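Side-chain contacts in oxysterol-binding protein homolog 1 (Saccharomyces cerevisiae, PDB 5H28), which carries sterols and other lipids between membranes and, through the ankyrin-repeat domain described here, is targeted to the nucleus-vacuole junction by binding NVJ1: residues 21-24 with 25-29; 64-67 with 68-71; 102-105 with 106-110; 147-150 with 151-154; 167-170 with 171-174. All blocks are in the same frame, centred on the assembly; numbering follows the deposited sequence.

Contact 1: 21-24 with 25-29; sequences LQDL and LKKQF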
loop_
_atom_site.group_PDB
_atom_site.type_symbol
_atom_site.label_atom_id
_atom_site.label_comp_id
_atom_site.label_asym_id
_atom_site.label_seq_id
_atom_site.Cartn_x
_atom_site.Cartn_y
_atom_site.Cartn_z
ATOM N N LEU A 21 -25.053 -18.443 1.931
ATOM C CA LEU A 21 -24.805 -17.070 1.502
ATOM C C LEU A 21 -24.541 -17.035 -0.002
ATOM O O LEU A 21 -25.085 -16.201 -0.723
ATOM C CB LEU A 21 -23.593 -16.497 2.247
ATOM C CG LEU A 21 -23.094 -15.132 1.762
ATOM C CD1 LEU A 21 -24.128 -14.063 2.072
ATOM C CD2 LEU A 21 -21.768 -14.798 2.432
ATOM N N GLN A 22 -23.697 -17.953 -0.462
ATOM C CA GLN A 22 -23.332 -18.049 -1.868
ATOM C C GLN A 22 -24.570 -18.228 -2.742
ATOM O O GLN A 22 -24.709 -17.578 -3.781
ATOM C CB GLN A 22 -22.370 -19.223 -2.051
ATOM C CG GLN A 22 -21.751 -19.344 -3.427
ATOM C CD GLN A 22 -20.586 -20.317 -3.434
ATOM O OE1 GLN A 22 -20.716 -21.457 -2.991
ATOM N NE2 GLN A 22 -19.441 -19.869 -3.933
ATOM N N ASP A 23 -25.475 -19.103 -2.315
ATOM C CA ASP A 23 -26.696 -19.348 -3.068
ATOM C C ASP A 23 -27.615 -18.130 -3.033
ATOM O O ASP A 23 -28.243 -17.789 -4.033
ATOM C CB ASP A 23 -27.426 -20.572 -2.511
ATOM C CG ASP A 23 -26.787 -21.878 -2.946
ATOM O OD1 ASP A 23 -26.698 -22.116 -4.170
ATOM O OD2 ASP A 23 -26.377 -22.669 -2.068
ATOM N N LEU A 24 -27.684 -17.473 -1.881
ATOM C CA LEU A 24 -28.521 -16.291 -1.714
ATOM C C LEU A 24 -28.088 -15.188 -2.680
ATOM O O LEU A 24 -28.916 -14.576 -3.358
ATOM C CB LEU A 24 -28.430 -15.802 -0.264
ATOM C CG LEU A 24 -29.195 -14.549 0.176
ATOM C CD1 LEU A 24 -28.516 -13.313 -0.373
ATOM C CD2 LEU A 24 -30.641 -14.632 -0.278
ATOM N N LEU A 25 -26.786 -14.937 -2.743
ATOM C CA LEU A 25 -26.252 -13.913 -3.633
ATOM C C LEU A 25 -26.489 -14.290 -5.092
ATOM O O LEU A 25 -26.902 -13.462 -5.906
ATOM C CB LEU A 25 -24.751 -13.734 -3.382
ATOM C CG LEU A 25 -24.298 -12.774 -2.277
ATOM C CD1 LEU A 25 -25.202 -12.848 -1.059
ATOM C CD2 LEU A 25 -22.857 -13.092 -1.920
ATOM N N LYS A 26 -26.231 -15.551 -5.412
ATOM C CA LYS A 26 -26.390 -16.055 -6.767
ATOM C C LYS A 26 -27.818 -15.934 -7.299
ATOM O O LYS A 26 -28.016 -15.679 -8.485
ATOM C CB LYS A 26 -25.925 -17.516 -6.812
ATOM C CG LYS A 26 -25.788 -18.113 -8.203
ATOM C CD LYS A 26 -25.106 -19.480 -8.132
ATOM C CE LYS A 26 -24.928 -20.099 -9.511
ATOM N NZ LYS A 26 -24.227 -21.415 -9.443
ATOM N N LYS A 27 -28.810 -16.101 -6.430
ATOM C CA LYS A 27 -30.207 -16.036 -6.861
ATOM C C LYS A 27 -30.978 -14.758 -6.533
ATOM O O LYS A 27 -31.883 -14.372 -7.275
ATOM C CB LYS A 27 -30.984 -17.233 -6.296
ATOM C CG LYS A 27 -30.447 -18.580 -6.737
ATOM C CD LYS A 27 -29.860 -19.352 -5.573
ATOM C CE LYS A 27 -29.034 -20.522 -6.063
ATOM N NZ LYS A 27 -27.928 -20.049 -6.933
ATOM N N GLN A 28 -30.632 -14.095 -5.434
ATOM C CA GLN A 28 -31.361 -12.893 -5.049
ATOM C C GLN A 28 -30.650 -11.563 -5.261
ATOM O O GLN A 28 -31.303 -10.525 -5.378
ATOM C CB GLN A 28 -31.829 -13.029 -3.600
ATOM C CG GLN A 28 -32.915 -14.086 -3.438
ATOM C CD GLN A 28 -33.327 -14.294 -1.999
ATOM O OE1 GLN A 28 -33.483 -13.338 -1.244
ATOM N NE2 GLN A 28 -33.517 -15.551 -1.613
ATOM N N PHE A 29 -29.325 -11.576 -5.314
ATOM C CA PHE A 29 -28.594 -10.335 -5.550
ATOM C C PHE A 29 -28.311 -10.186 -7.038
ATOM O O PHE A 29 -27.166 -10.223 -7.483
ATOM C CB PHE A 29 -27.297 -10.305 -4.738
ATOM C CG PHE A 29 -27.489 -9.832 -3.327
ATOM C CD1 PHE A 29 -28.256 -10.567 -2.431
ATOM C CD2 PHE A 29 -26.944 -8.624 -2.909
ATOM C CE1 PHE A 29 -28.479 -10.103 -1.135
ATOM C CE2 PHE A 29 -27.162 -8.154 -1.619
ATOM C CZ PHE A 29 -27.931 -8.894 -0.731
#
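Gln28 N donates to Leu24 O at 2.7 Å, close to the C-terminal end of helix 18-28 in the ankyrin-repeat domain. This is the i to i+4 bonding of an alpha helix. The preceding turns repeat it: Leu25 N bonds to Leu21 O and Lys26 N to Gln22 O. The first of these is nearly straight, with an N-H...O angle of 167°. Phe29 is the first residue to leave the helical conformation, yet its N still bonds to Leu25 O.

On the exposed side Asp23 and Lys27 run side by side and point the same way. Their salt bridge is long, 3.7 Å from Asp23 OD1 to Lys27 NZ, and the placing of the Lys27 chain is uncertain in the model.

Leu24 splits its two methyls between two partners. With CG trans to the backbone N (chi1 179°), they face Gln28 and Phe29. CD2 rests on the amide of Gln28, 3.2 Å from Gln28 CD, and the two side chains cross at about a right angle. The amide oxygen Gln28 OE1 is hydrogen-bonded to Lys8 of helix 2-15. CD1 of Leu24 turns instead to the aromatic ring and lies 3.3 Å from Phe29 CE1.

The buried side is apolar. Leu21 packs on Leu9 and Leu13 of helix 2-15, while Phe29 reaches Val37, Val40 and Leu41 of helix 35-42. Leu25 sits between these two residues. Its CD1 lies 3.5 Å from Leu21 CD1 and also covers one face of the Phe29 ring, 4.0 Å above the plane and offset toward the rim.

Contact 2: 64-67 with 68-71; sequences WVST and TNTT
Trp64 brings the five-membered part of its indole against Thr71. The methine carbon Trp64 CD1 lies 3.4 Å from Thr71 OG1 and 3.7 Å from Thr71 CB. Thr71 CB sits at the edge of the indole, in its plane. The two side chains cross at about a right angle. Trp64 CG is trans to its own carbonyl carbon (chi1 -53°), and this carries the indole back to the returning arm of the loop. Thr71 CG2 joins the contact at 3.8 Å from Trp64 CD1.

The chain gets from one residue to the other by reversing direction. The end-to-end directions of 64-67 and 68-71 are 145° apart. A type I beta turn from Ser66 to Asn69 makes the reversal. It is closed by Asn69 N donating to Ser66 O over 3.3 Å. The N-H points well at the oxygen, but the donor stands above the carbonyl plane. Ser66 CB and Thr68 OG1 are 4.1 Å apart.

This loop follows helix 54-64 and lies largely within the predicted first ankyrin repeat. Beyond it, Trp64 meets the ring of Phe18 and the side chains of Leu73 and Leu77, so the indole is buried. Asn69 O accepts from His76 NE2.

The chemistry is therefore divided: one backbone bond holds the turn among serine and threonine side chains at the surface, while apolar contact with a buried indole covers the base of the loop, where the Trp64 backbone also bonds to Leu77.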
loop_
_atom_site.group_PDB
_atom_site.type_symbol
_atom_site.label_atom_id
_atom_site.label_comp_id
_atom_site.label_asym_id
_atom_site.label_seq_id
_atom_site.Cartn_x
_atom_site.Cartn_y
_atom_site.Cartn_z
ATOM N N TRP A 64 -13.979 -13.818 -3.326
ATOM C CA TRP A 64 -14.235 -12.606 -4.095
ATOM C C TRP A 64 -13.309 -11.395 -4.062
ATOM O O TRP A 64 -13.690 -10.325 -4.540
ATOM C CB TRP A 64 -15.664 -12.168 -3.770
ATOM C CG TRP A 64 -16.637 -13.290 -3.984
ATOM C CD1 TRP A 64 -16.716 -14.094 -5.085
ATOM C CD2 TRP A 64 -17.662 -13.742 -3.085
ATOM N NE1 TRP A 64 -17.722 -15.014 -4.933
ATOM C CE2 TRP A 64 -18.320 -14.824 -3.716
ATOM C CE3 TRP A 64 -18.089 -13.339 -1.812
ATOM C CZ2 TRP A 64 -19.385 -15.508 -3.117
ATOM C CZ3 TRP A 64 -19.151 -14.022 -1.217
ATOM C CH2 TRP A 64 -19.785 -15.094 -1.872
ATOM N N VAL A 65 -12.100 -11.549 -3.538
ATOM C CA VAL A 65 -11.169 -10.428 -3.474
ATOM C C VAL A 65 -10.080 -10.425 -4.559
ATOM O O VAL A 65 -9.837 -9.395 -5.190
ATOM C CB VAL A 65 -10.515 -10.345 -2.065
ATOM C CG1 VAL A 65 -9.387 -9.325 -2.055
ATOM C CG2 VAL A 65 -11.570 -9.951 -1.038
ATOM N N SER A 66 -9.436 -11.565 -4.787
ATOM C CA SER A 66 -8.367 -11.649 -5.782
ATOM C C SER A 66 -8.828 -11.361 -7.211
ATOM O O SER A 66 -9.705 -12.042 -7.750
ATOM C CB SER A 66 -7.696 -13.024 -5.723
ATOM O OG SER A 66 -8.625 -14.061 -5.977
ATOM N N THR A 67 -8.213 -10.355 -7.825
ATOM C CA THR A 67 -8.554 -9.946 -9.183
ATOM C C THR A 67 -8.173 -10.957 -10.260
ATOM O O THR A 67 -8.650 -10.868 -11.393
ATOM C CB THR A 67 -7.895 -8.599 -9.531
ATOM O OG1 THR A 67 -6.470 -8.723 -9.442
ATOM C CG2 THR A 67 -8.369 -7.513 -8.573
ATOM N N THR A 68 -7.324 -11.921 -9.914
ATOM C CA THR A 68 -6.903 -12.929 -10.885
ATOM C C THR A 68 -7.957 -14.015 -11.079
ATOM O O THR A 68 -7.879 -14.803 -12.022
ATOM C CB THR A 68 -5.595 -13.625 -10.453
ATOM O OG1 THR A 68 -5.791 -14.263 -9.184
ATOM C CG2 THR A 68 -4.461 -12.618 -10.348
ATOM N N ASN A 69 -8.938 -14.060 -10.186
ATOM C CA ASN A 69 -9.976 -15.077 -10.272
ATOM C C ASN A 69 -11.334 -14.550 -10.704
ATOM O O ASN A 69 -11.813 -13.539 -10.201
ATOM C CB ASN A 69 -10.138 -15.790 -8.927
ATOM C CG ASN A 69 -8.834 -16.364 -8.403
ATOM O OD1 ASN A 69 -7.843 -16.452 -9.126
ATOM N ND2 ASN A 69 -8.835 -16.768 -7.139
ATOM N N THR A 70 -11.946 -15.254 -11.646
ATOM C CA THR A 70 -13.269 -14.905 -12.135
ATOM C C THR A 70 -14.271 -15.666 -11.267
ATOM O O THR A 70 -14.049 -16.829 -10.929
ATOM C CB THR A 70 -13.436 -15.321 -13.614
ATOM O OG1 THR A 70 -12.663 -14.442 -14.444
ATOM C CG2 THR A 70 -14.904 -15.268 -14.031
ATOM N N THR A 71 -15.364 -15.004 -10.898
ATOM C CA THR A 71 -16.389 -15.625 -10.059
ATOM C C THR A 71 -17.785 -15.244 -10.533
ATOM O O THR A 71 -17.937 -14.390 -11.400
ATOM C CB THR A 71 -16.256 -15.177 -8.593
ATOM O OG1 THR A 71 -16.648 -13.804 -8.481
ATOM C CG2 THR A 71 -14.820 -15.328 -8.114
#

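Contact 3: 102-105 with 106-110; sequences VAFL and LDQPT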
loop_
_atom_site.group_PDB
_atom_site.type_symbol
_atom_site.label_atom_id
_atom_site.label_comp_id
_atom_site.label_asym_id
_atom_site.label_seq_id
_atom_site.Cartn_x
_atom_site.Cartn_y
_atom_site.Cartn_z
ATOM N N VAL A 102 -8.718 -9.281 12.545
ATOM C CA VAL A 102 -7.676 -8.285 12.350
ATOM C C VAL A 102 -6.402 -8.958 11.840
ATOM O O VAL A 102 -5.813 -8.518 10.856
ATOM C CB VAL A 102 -7.365 -7.541 13.673
ATOM C CG1 VAL A 102 -6.125 -6.673 13.518
ATOM C CG2 VAL A 102 -8.550 -6.671 14.073
ATOM N N ALA A 103 -5.980 -10.029 12.507
ATOM C CA ALA A 103 -4.772 -10.732 12.102
ATOM C C ALA A 103 -4.901 -11.310 10.697
ATOM O O ALA A 103 -3.959 -11.244 9.902
ATOM C CB ALA A 103 -4.450 -11.837 13.098
ATOM N N PHE A 104 -6.068 -11.868 10.390
ATOM C CA PHE A 104 -6.312 -12.446 9.074
ATOM C C PHE A 104 -6.210 -11.372 8.000
ATOM O O PHE A 104 -5.525 -11.546 6.997
ATOM C CB PHE A 104 -7.700 -13.095 9.032
ATOM C CG PHE A 104 -8.139 -13.508 7.655
ATOM C CD1 PHE A 104 -7.482 -14.526 6.970
ATOM C CD2 PHE A 104 -9.215 -12.875 7.039
ATOM C CE1 PHE A 104 -7.891 -14.908 5.695
ATOM C CE2 PHE A 104 -9.631 -13.252 5.759
ATOM C CZ PHE A 104 -8.967 -14.270 5.089
ATOM N N LEU A 105 -6.888 -10.251 8.211
ATOM C CA LEU A 105 -6.842 -9.176 7.231
ATOM C C LEU A 105 -5.420 -8.645 7.029
ATOM O O LEU A 105 -5.006 -8.379 5.897
ATOM C CB LEU A 105 -7.780 -8.040 7.652
ATOM C CG LEU A 105 -9.282 -8.340 7.613
ATOM C CD1 LEU A 105 -10.046 -7.163 8.210
ATOM C CD2 LEU A 105 -9.732 -8.612 6.180
ATOM N N LEU A 106 -4.665 -8.505 8.118
ATOM C CA LEU A 106 -3.296 -8.003 8.021
ATOM C C LEU A 106 -2.369 -8.952 7.266
ATOM O O LEU A 106 -1.295 -8.545 6.827
ATOM C CB LEU A 106 -2.730 -7.712 9.416
ATOM C CG LEU A 106 -3.317 -6.463 10.086
ATOM C CD1 LEU A 106 -2.786 -6.318 11.496
ATOM C CD2 LEU A 106 -2.965 -5.239 9.256
ATOM N N ASP A 107 -2.782 -10.207 7.106
ATOM C CA ASP A 107 -1.961 -11.174 6.378
ATOM C C ASP A 107 -2.316 -11.259 4.895
ATOM O O ASP A 107 -1.686 -12.002 4.147
ATOM C CB ASP A 107 -2.085 -12.575 6.990
ATOM C CG ASP A 107 -1.377 -12.699 8.326
ATOM O OD1 ASP A 107 -0.385 -11.971 8.548
ATOM O OD2 ASP A 107 -1.805 -13.538 9.147
ATOM N N GLN A 108 -3.319 -10.504 4.462
ATOM C CA GLN A 108 -3.729 -10.543 3.061
ATOM C C GLN A 108 -2.851 -9.684 2.163
ATOM O O GLN A 108 -2.432 -8.595 2.544
ATOM C CB GLN A 108 -5.188 -10.110 2.926
ATOM C CG GLN A 108 -6.139 -10.976 3.729
ATOM C CD GLN A 108 -5.877 -12.450 3.518
ATOM O OE1 GLN A 108 -6.047 -12.971 2.415
ATOM N NE2 GLN A 108 -5.445 -13.131 4.573
ATOM N N PRO A 109 -2.570 -10.171 0.948
ATOM C CA PRO A 109 -1.738 -9.482 -0.042
ATOM C C PRO A 109 -2.130 -8.039 -0.370
ATOM O O PRO A 109 -1.262 -7.182 -0.532
ATOM C CB PRO A 109 -1.848 -10.385 -1.268
ATOM C CG PRO A 109 -1.997 -11.740 -0.670
ATOM C CD PRO A 109 -2.986 -11.492 0.445
ATOM N N THR A 110 -3.428 -7.767 -0.453
ATOM C CA THR A 110 -3.890 -6.430 -0.817
ATOM C C THR A 110 -4.314 -5.512 0.323
ATOM O O THR A 110 -4.847 -4.433 0.075
ATOM C CB THR A 110 -5.076 -6.504 -1.799
ATOM O OG1 THR A 110 -6.201 -7.109 -1.148
ATOM C CG2 THR A 110 -4.704 -7.321 -3.022
#
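Gln108 NE2 gives a hydrogen bond of 2.9 Å to Phe104 O, where helix 99-106 runs out in the predicted second ankyrin repeat. The bond is nearly straight (164°), and the acceptor lies close to the amide plane. Phe104 O also accepts from Asp107 N at 3.1 Å. The two donors reach it from opposite faces of the carbonyl plane, so the oxygen is gripped twice.

Other backbone bonds follow the helix to its end. Leu106 N donates to Val102 O in the regular i to i+4 pattern. Gln108 N instead reaches back three residues to Leu105 O. The bond from Asp107 N to Ala103 O is weak. The last bonds here reach back three residues, and a glutamine side chain helps satisfy a carbonyl.

The aromatic contact uses the same amide. A bend at chi2 (-48°) folds the Gln108 chain back over one face of the Phe104 ring. NE2 lies 3.2 Å from Phe104 CE1, and ring and amide planes are 34° apart.

Apolar contact is lighter. Val102 and Leu106 point the same way, with Val102 CG1 3.9 Å from Leu106 CD1.

This end packs against three helices. Val102, Leu105 and Leu106 pack on Leu90 of helix 89-95. Val102 also meets Met135 and Met136 of helix 130-156. Phe104 and Gln108 both lie against Val61 of helix 54-64.

Contact 4: 147-150 with 151-154; sequences TAQE and FRTA
Arg152 lays its guanidinium over the backbone of Gln149, one turn earlier in the long helix 130-156 of the ankyrin-repeat domain. Gln149 CA lies over one face of the group, 3.5 Å above the plane and offset toward the rim. The chain runs back along the helix, and the bend at chi3 (-59°) swings the guanidinium across onto Gln149. The Gln149 side chain crosses it obliquely, with amide and guanidinium planes 52° apart; Gln149 CB is 3.7 Å from Arg152 NH1. On the other branch, Ala148 CB is 3.9 Å from Arg152 NH2. That nitrogen forms a salt bridge with Asp182, which should help hold the group in this folded pose.

Phe151 and Glu150 point elsewhere. Phe151 goes to the buried side, onto Leu163 of helix 160-167, and meets Phe155 edge-to-face. Glu150 extends to hydrogen-bond His162 through OE1.

Beneath them the backbone is regular. Phe151 N bonds to Thr147 O, Arg152 N to Ala148 O and Ala154 N to Glu150 O. Thr153 N donates to Gln149 O over 2.9 Å, nearly in line with the carbonyl, and Thr153 OG1 lies 3.1 Å from the same oxygen.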
loop_
_atom_site.group_PDB
_atom_site.type_symbol
_atom_site.label_atom_id
_atom_site.label_comp_id
_atom_site.label_asym_id
_atom_site.label_seq_id
_atom_site.Cartn_x
_atom_site.Cartn_y
_atom_site.Cartn_z
ATOM N N THR A 147 9.457 -5.319 3.760
ATOM C CA THR A 147 9.292 -4.511 2.558
ATOM C C THR A 147 10.559 -3.699 2.273
ATOM O O THR A 147 10.908 -3.469 1.115
ATOM C CB THR A 147 8.062 -3.592 2.695
ATOM O OG1 THR A 147 6.880 -4.404 2.679
ATOM C CG2 THR A 147 7.990 -2.587 1.550
ATOM N N ALA A 148 11.253 -3.273 3.323
ATOM C CA ALA A 148 12.493 -2.532 3.133
ATOM C C ALA A 148 13.464 -3.484 2.432
ATOM O O ALA A 148 14.203 -3.091 1.527
ATOM C CB ALA A 148 13.059 -2.089 4.476
ATOM N N GLN A 149 13.451 -4.739 2.869
ATOM C CA GLN A 149 14.296 -5.762 2.281
ATOM C C GLN A 149 13.882 -5.987 0.828
ATOM O O GLN A 149 14.731 -6.052 -0.059
ATOM C CB GLN A 149 14.164 -7.068 3.070
ATOM C CG GLN A 149 14.870 -8.255 2.436
ATOM C CD GLN A 149 15.852 -8.914 3.380
ATOM O OE1 GLN A 149 15.466 -9.480 4.403
ATOM N NE2 GLN A 149 17.135 -8.838 3.045
ATOM N N GLU A 150 12.578 -6.090 0.586
ATOM C CA GLU A 150 12.083 -6.310 -0.772
ATOM C C GLU A 150 12.549 -5.195 -1.704
ATOM O O GLU A 150 12.968 -5.446 -2.836
ATOM C CB GLU A 150 10.553 -6.379 -0.790
ATOM C CG GLU A 150 10.001 -6.801 -2.143
ATOM C CD GLU A 150 8.487 -6.958 -2.175
ATOM O OE1 GLU A 150 7.968 -7.441 -3.207
ATOM O OE2 GLU A 150 7.817 -6.602 -1.185
ATOM N N PHE A 151 12.476 -3.961 -1.220
ATOM C CA PHE A 151 12.896 -2.811 -2.008
ATOM C C PHE A 151 14.394 -2.901 -2.314
ATOM O O PHE A 151 14.810 -2.679 -3.458
ATOM C CB PHE A 151 12.554 -1.519 -1.253
ATOM C CG PHE A 151 12.761 -0.262 -2.050
ATOM C CD1 PHE A 151 12.187 -0.105 -3.311
ATOM C CD2 PHE A 151 13.498 0.791 -1.519
ATOM C CE1 PHE A 151 12.346 1.088 -4.030
ATOM C CE2 PHE A 151 13.663 1.989 -2.229
ATOM C CZ PHE A 151 13.088 2.138 -3.485
ATOM N N ARG A 152 15.200 -3.246 -1.306
ATOM C CA ARG A 152 16.649 -3.378 -1.500
ATOM C C ARG A 152 16.964 -4.459 -2.525
ATOM O O ARG A 152 17.846 -4.291 -3.367
ATOM C CB ARG A 152 17.360 -3.738 -0.189
ATOM C CG ARG A 152 17.350 -2.651 0.886
ATOM C CD ARG A 152 18.434 -2.910 1.937
ATOM N NE ARG A 152 18.287 -4.201 2.616
ATOM C CZ ARG A 152 17.460 -4.441 3.633
ATOM N NH1 ARG A 152 17.412 -5.650 4.174
ATOM N NH2 ARG A 152 16.683 -3.480 4.116
ATOM N N THR A 153 16.251 -5.577 -2.446
ATOM C CA THR A 153 16.479 -6.669 -3.383
ATOM C C THR A 153 16.188 -6.196 -4.799
ATOM O O THR A 153 16.990 -6.407 -5.714
ATOM C CB THR A 153 15.576 -7.869 -3.061
ATOM O OG1 THR A 153 15.911 -8.376 -1.764
ATOM C CG2 THR A 153 15.765 -8.976 -4.093
ATOM N N ALA A 154 15.047 -5.535 -4.966
ATOM C CA ALA A 154 14.637 -5.047 -6.273
ATOM C C ALA A 154 15.578 -3.995 -6.852
ATOM O O ALA A 154 15.929 -4.074 -8.034
ATOM C CB ALA A 154 13.217 -4.506 -6.205
#

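Contact 5: 167-170 with 171-174; sequences LSSP and RNAE
Ser169 leads with CB, which rests 3.5 Å from Asn172 ND2 and 3.8 Å from Asn172 CG. From CB the hydroxyl goes on trans to the backbone N (chi1 161°), which carries OG over the start of the next helical turn. There OG accepts a hydrogen bond of 3.2 Å from Asn172 N, at an N-H...O angle of 159°. This is a serine capping bond at the entry to helix 172-175. The hydroxyl also bonds a water at 2.6 Å. The same water accepts from Arg171 N, so it helps to satisfy a second amide of the first turn.

The backbone closes the turn more loosely. Ala173 N gives a bond of 3.3 Å to Pro170 O and a weak one to Ser169 O. A second water donates to Pro170 O at 2.8 Å and weakly to Glu174 OE1.

Asn172 OD1 is hydrogen-bonded to Tyr143 OH, and its ND2 to Ile166 O in helix 160-167. The Arg171 chain runs out extended to a salt bridge with Asp113, in the loop after helix 99-106, and a cation-pi contact with Tyr143. The turn therefore joins helix 160-167 to helix 172-175 while leaning on helix 130-156, where Leu167 packs on Phe151 and Asn172 on Thr147.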
loop_
_atom_site.group_PDB
_atom_site.type_symbol
_atom_site.label_atom_id
_atom_site.label_comp_id
_atom_site.label_asym_id
_atom_site.label_seq_id
_atom_site.Cartn_x
_atom_site.Cartn_y
_atom_site.Cartn_z
ATOM N N LEU A 167 6.489 0.064 -5.588
ATOM C CA LEU A 167 6.067 1.446 -5.415
ATOM C C LEU A 167 4.621 1.737 -5.804
ATOM O O LEU A 167 4.072 2.763 -5.403
ATOM C CB LEU A 167 7.022 2.386 -6.162
ATOM C CG LEU A 167 8.469 2.342 -5.650
ATOM C CD1 LEU A 167 9.271 3.471 -6.264
ATOM C CD2 LEU A 167 8.486 2.468 -4.134
ATOM N N SER A 168 4.003 0.844 -6.571
ATOM C CA SER A 168 2.614 1.042 -6.978
ATOM C C SER A 168 1.640 0.523 -5.919
ATOM O O SER A 168 0.433 0.732 -6.020
ATOM C CB SER A 168 2.346 0.353 -8.321
ATOM O OG SER A 168 2.612 -1.038 -8.255
ATOM N N SER A 169 2.173 -0.143 -4.898
ATOM C CA SER A 169 1.359 -0.686 -3.813
ATOM C C SER A 169 0.778 0.417 -2.938
ATOM O O SER A 169 1.513 1.244 -2.394
ATOM C CB SER A 169 2.200 -1.619 -2.941
ATOM O OG SER A 169 1.590 -1.813 -1.675
ATOM N N PRO A 170 -0.557 0.442 -2.782
ATOM C CA PRO A 170 -1.172 1.479 -1.948
ATOM C C PRO A 170 -0.611 1.494 -0.524
ATOM O O PRO A 170 -0.366 2.554 0.043
ATOM C CB PRO A 170 -2.655 1.113 -1.990
ATOM C CG PRO A 170 -2.804 0.517 -3.356
ATOM C CD PRO A 170 -1.585 -0.374 -3.452
ATOM N N ARG A 171 -0.399 0.310 0.042
ATOM C CA ARG A 171 0.125 0.206 1.397
ATOM C C ARG A 171 1.559 0.721 1.502
ATOM O O ARG A 171 1.932 1.341 2.495
ATOM C CB ARG A 171 0.073 -1.245 1.874
ATOM C CG ARG A 171 0.347 -1.411 3.358
ATOM C CD ARG A 171 0.420 -2.873 3.746
ATOM N NE ARG A 171 0.510 -3.039 5.190
ATOM C CZ ARG A 171 0.664 -4.208 5.799
ATOM N NH1 ARG A 171 0.751 -5.322 5.085
ATOM N NH2 ARG A 171 0.730 -4.262 7.122
ATOM N N ASN A 172 2.366 0.466 0.480
ATOM C CA ASN A 172 3.748 0.919 0.518
ATOM C C ASN A 172 3.896 2.422 0.351
ATOM O O ASN A 172 4.933 2.986 0.689
ATOM C CB ASN A 172 4.575 0.181 -0.532
ATOM C CG ASN A 172 4.774 -1.276 -0.182
ATOM O OD1 ASN A 172 4.567 -1.682 0.966
ATOM N ND2 ASN A 172 5.188 -2.070 -1.158
ATOM N N ALA A 173 2.855 3.075 -0.155
ATOM C CA ALA A 173 2.903 4.520 -0.335
ATOM C C ALA A 173 3.200 5.202 1.002
ATOM O O ALA A 173 3.832 6.257 1.039
ATOM C CB ALA A 173 1.581 5.016 -0.895
ATOM N N GLU A 174 2.749 4.592 2.097
ATOM C CA GLU A 174 2.970 5.146 3.430
ATOM C C GLU A 174 3.933 4.344 4.303
ATOM O O GLU A 174 4.473 4.874 5.274
ATOM C CB GLU A 174 1.637 5.290 4.174
ATOM C CG GLU A 174 1.108 6.716 4.257
ATOM C CD GLU A 174 0.810 7.318 2.900
ATOM O OE1 GLU A 174 -0.054 6.772 2.181
ATOM O OE2 GLU A 174 1.441 8.339 2.550
HETATM O O HOH W 1 -0.861 -2.661 -1.209
HETATM O O HOH W 2 -1.927 4.896 -0.047
#

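All five contacts are local and follow in series along the chain; none nests or crosses another. Contact 1 ends helix 18-28. Contact 2 closes the turn after helix 54-64 and touches contact 1 where Leu25 CD2 meets Trp64 CH2 at 3.7 Å. Contact 3 ends helix 99-106 and meets contact 2 through Val65 and Thr110. Contact 4 lies within helix 130-156. Contact 5 closes the turn between helices 160-167 and 172-175 and packs on contact 4. It also approaches contact 3, through Arg171 and Leu106. Contacts 1 and 4 lie on opposite sides of the chain's centre, their centres about 42 Å apart.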